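Local coordinates for protein 5-Carboxyvanillate Decarboxylase (Novosphingobium aromaticivorans, PDB 4QRN) that probably decarboxylates 5-carboxyvanillate, as a manganese-binding carboxy-lyase of the amidohydrolase superfamily, at residues Leu54-Asp59 against Gln117-Leu122. Numbering follows the deposited sequence. Where two conformers were deposited one is given.
Sequences LRMIRD and QPLHDL
In the (beta/alpha)8-barrel fold of the amidohydrolase superfamily, the loop that leaves parallel strand 106-111 and runs into helix 122-142 packs against the C-terminal part of helix 47-59, and one side chain, Met56, makes every close approach across the interface. The backbones stay apart: the nearest CA atoms, those of Met56 and Leu119, are separated by 8.6 Å, a gap that the long thioether spans. Its chain runs extended through chi2 (177°) and bends only at chi3 (62°), which carries the terminal methyl round to the loop. Met56 CE lies 3.7 Å from Pro118 O and also approaches CB of the same proline. Met56 SD meets Leu119 CD1 at 4.0 Å, the side chains of Met56 and Leu119 crossing at about a right angle. His120 adds a third contact, its CE1 3.9 Å from Met56 CE in an oblique approach. The loop also folds on itself, since Pro118 O sits 3.7 Å above the centre of the His120 ring. Outside the two segments, Met66 of helix 64-75 touches both Met56 and Pro118, and Leu119 packs on Val52 and Leu128. Two polar links tie the segments to helix 122-142: in the conformer described, Asp121, at the N-cap, accepts from Glu124 N through OD1, and the carboxylate of that same Glu124 forms a salt bridge through OE2 with Arg55 NH1.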
# COMPACT_ATOMS: atom_id res chain seq x y z
N LEU A 54 -5.98 -20.44 20.13
CA LEU A 54 -6.09 -20.07 21.54
C LEU A 54 -5.00 -20.75 22.37
O LEU A 54 -4.43 -20.14 23.28
CB LEU A 54 -7.48 -20.42 22.08
CG LEU A 54 -8.60 -19.50 21.57
CD1 LEU A 54 -9.97 -20.06 21.95
CD2 LEU A 54 -8.47 -18.06 22.09
N ARG A 55 -4.70 -22.00 22.07
CA ARG A 55 -3.63 -22.72 22.75
C ARG A 55 -2.29 -22.02 22.55
O ARG A 55 -1.50 -21.87 23.49
CB ARG A 55 -3.57 -24.16 22.24
CG ARG A 55 -2.59 -25.05 22.98
CD ARG A 55 -2.45 -26.37 22.24
NE ARG A 55 -1.55 -26.24 21.10
CZ ARG A 55 -1.65 -26.94 19.98
NH1 ARG A 55 -2.67 -27.77 19.77
NH2 ARG A 55 -0.75 -26.80 19.02
N MET A 56 -2.01 -21.59 21.31
CA MET A 56 -0.75 -20.93 20.99
C MET A 56 -0.67 -19.57 21.66
O MET A 56 0.42 -19.14 22.10
CB MET A 56 -0.64 -20.76 19.47
CG MET A 56 -0.46 -22.09 18.76
SD MET A 56 -0.39 -21.95 16.96
CE MET A 56 1.06 -20.94 16.70
N ILE A 57 -1.79 -18.88 21.77
CA ILE A 57 -1.81 -17.61 22.49
C ILE A 57 -1.51 -17.86 23.98
O ILE A 57 -0.68 -17.16 24.58
CB ILE A 57 -3.13 -16.87 22.27
CG1 ILE A 57 -3.24 -16.44 20.79
CG2 ILE A 57 -3.23 -15.65 23.20
CD1 ILE A 57 -4.64 -15.98 20.40
N ARG A 58 -2.15 -18.87 24.55
CA ARG A 58 -1.97 -19.18 25.97
C ARG A 58 -0.54 -19.60 26.28
O ARG A 58 0.01 -19.25 27.33
CB ARG A 58 -2.90 -20.31 26.41
CG ARG A 58 -4.36 -19.95 26.54
CD ARG A 58 -5.11 -21.01 27.36
NE ARG A 58 -4.82 -22.38 26.92
CZ ARG A 58 -5.51 -23.05 25.99
NH1 ARG A 58 -6.55 -22.49 25.38
NH2 ARG A 58 -5.15 -24.29 25.68
N ASP A 59 0.08 -20.36 25.37
CA ASP A 59 1.41 -20.90 25.67
C ASP A 59 2.56 -20.04 25.14
O ASP A 59 3.72 -20.38 25.34
CB ASP A 59 1.55 -22.38 25.28
CG ASP A 59 1.67 -22.62 23.80
OD1 ASP A 59 1.88 -21.67 23.02
OD2 ASP A 59 1.60 -23.80 23.41
N GLN A 117 -1.01 -22.45 8.62
CA GLN A 117 0.33 -21.99 8.30
C GLN A 117 1.21 -21.65 9.51
O GLN A 117 2.41 -21.91 9.48
CB GLN A 117 0.26 -20.83 7.30
CG GLN A 117 -0.46 -21.29 6.03
CD GLN A 117 -0.69 -20.24 4.99
OE1 GLN A 117 -1.70 -20.32 4.29
NE2 GLN A 117 0.21 -19.27 4.85
N PRO A 118 0.64 -21.11 10.61
CA PRO A 118 1.51 -20.75 11.74
C PRO A 118 1.94 -21.94 12.61
O PRO A 118 2.76 -21.74 13.52
CB PRO A 118 0.65 -19.81 12.57
CG PRO A 118 -0.40 -19.31 11.64
CD PRO A 118 -0.69 -20.46 10.72
N LEU A 119 1.35 -23.11 12.40
CA LEU A 119 1.53 -24.22 13.34
C LEU A 119 2.93 -24.80 13.25
O LEU A 119 3.45 -25.09 12.15
CB LEU A 119 0.48 -25.30 13.08
CG LEU A 119 -0.85 -25.11 13.81
CD1 LEU A 119 -1.52 -23.77 13.53
CD2 LEU A 119 -1.77 -26.26 13.45
N HIS A 120 3.54 -24.98 14.41
CA HIS A 120 4.90 -25.48 14.49
C HIS A 120 5.03 -27.00 14.33
O HIS A 120 6.06 -27.50 13.88
CB HIS A 120 5.51 -25.02 15.81
CG HIS A 120 5.54 -23.53 15.94
ND1 HIS A 120 4.70 -22.82 16.78
CD2 HIS A 120 6.26 -22.60 15.26
CE1 HIS A 120 4.94 -21.53 16.66
NE2 HIS A 120 5.89 -21.37 15.75
N ASP A 121 3.99 -27.73 14.72
CA ASP A 121 4.01 -29.19 14.62
C ASP A 121 3.47 -29.60 13.24
O ASP A 121 2.29 -29.42 12.95
CB ASP A 121 3.16 -29.80 15.73
CG ASP A 121 3.28 -31.31 15.80
OD1 ASP A 121 2.84 -31.99 14.87
OD2 ASP A 121 3.83 -31.81 16.81
N LEU A 122 4.35 -30.13 12.39
CA LEU A 122 3.98 -30.42 11.00
C LEU A 122 2.90 -31.48 10.91
O LEU A 122 2.02 -31.39 10.06
CB LEU A 122 5.21 -30.82 10.17
CG LEU A 122 5.95 -29.63 9.52
CD1 LEU A 122 6.32 -28.56 10.53
CD2 LEU A 122 7.19 -30.10 8.76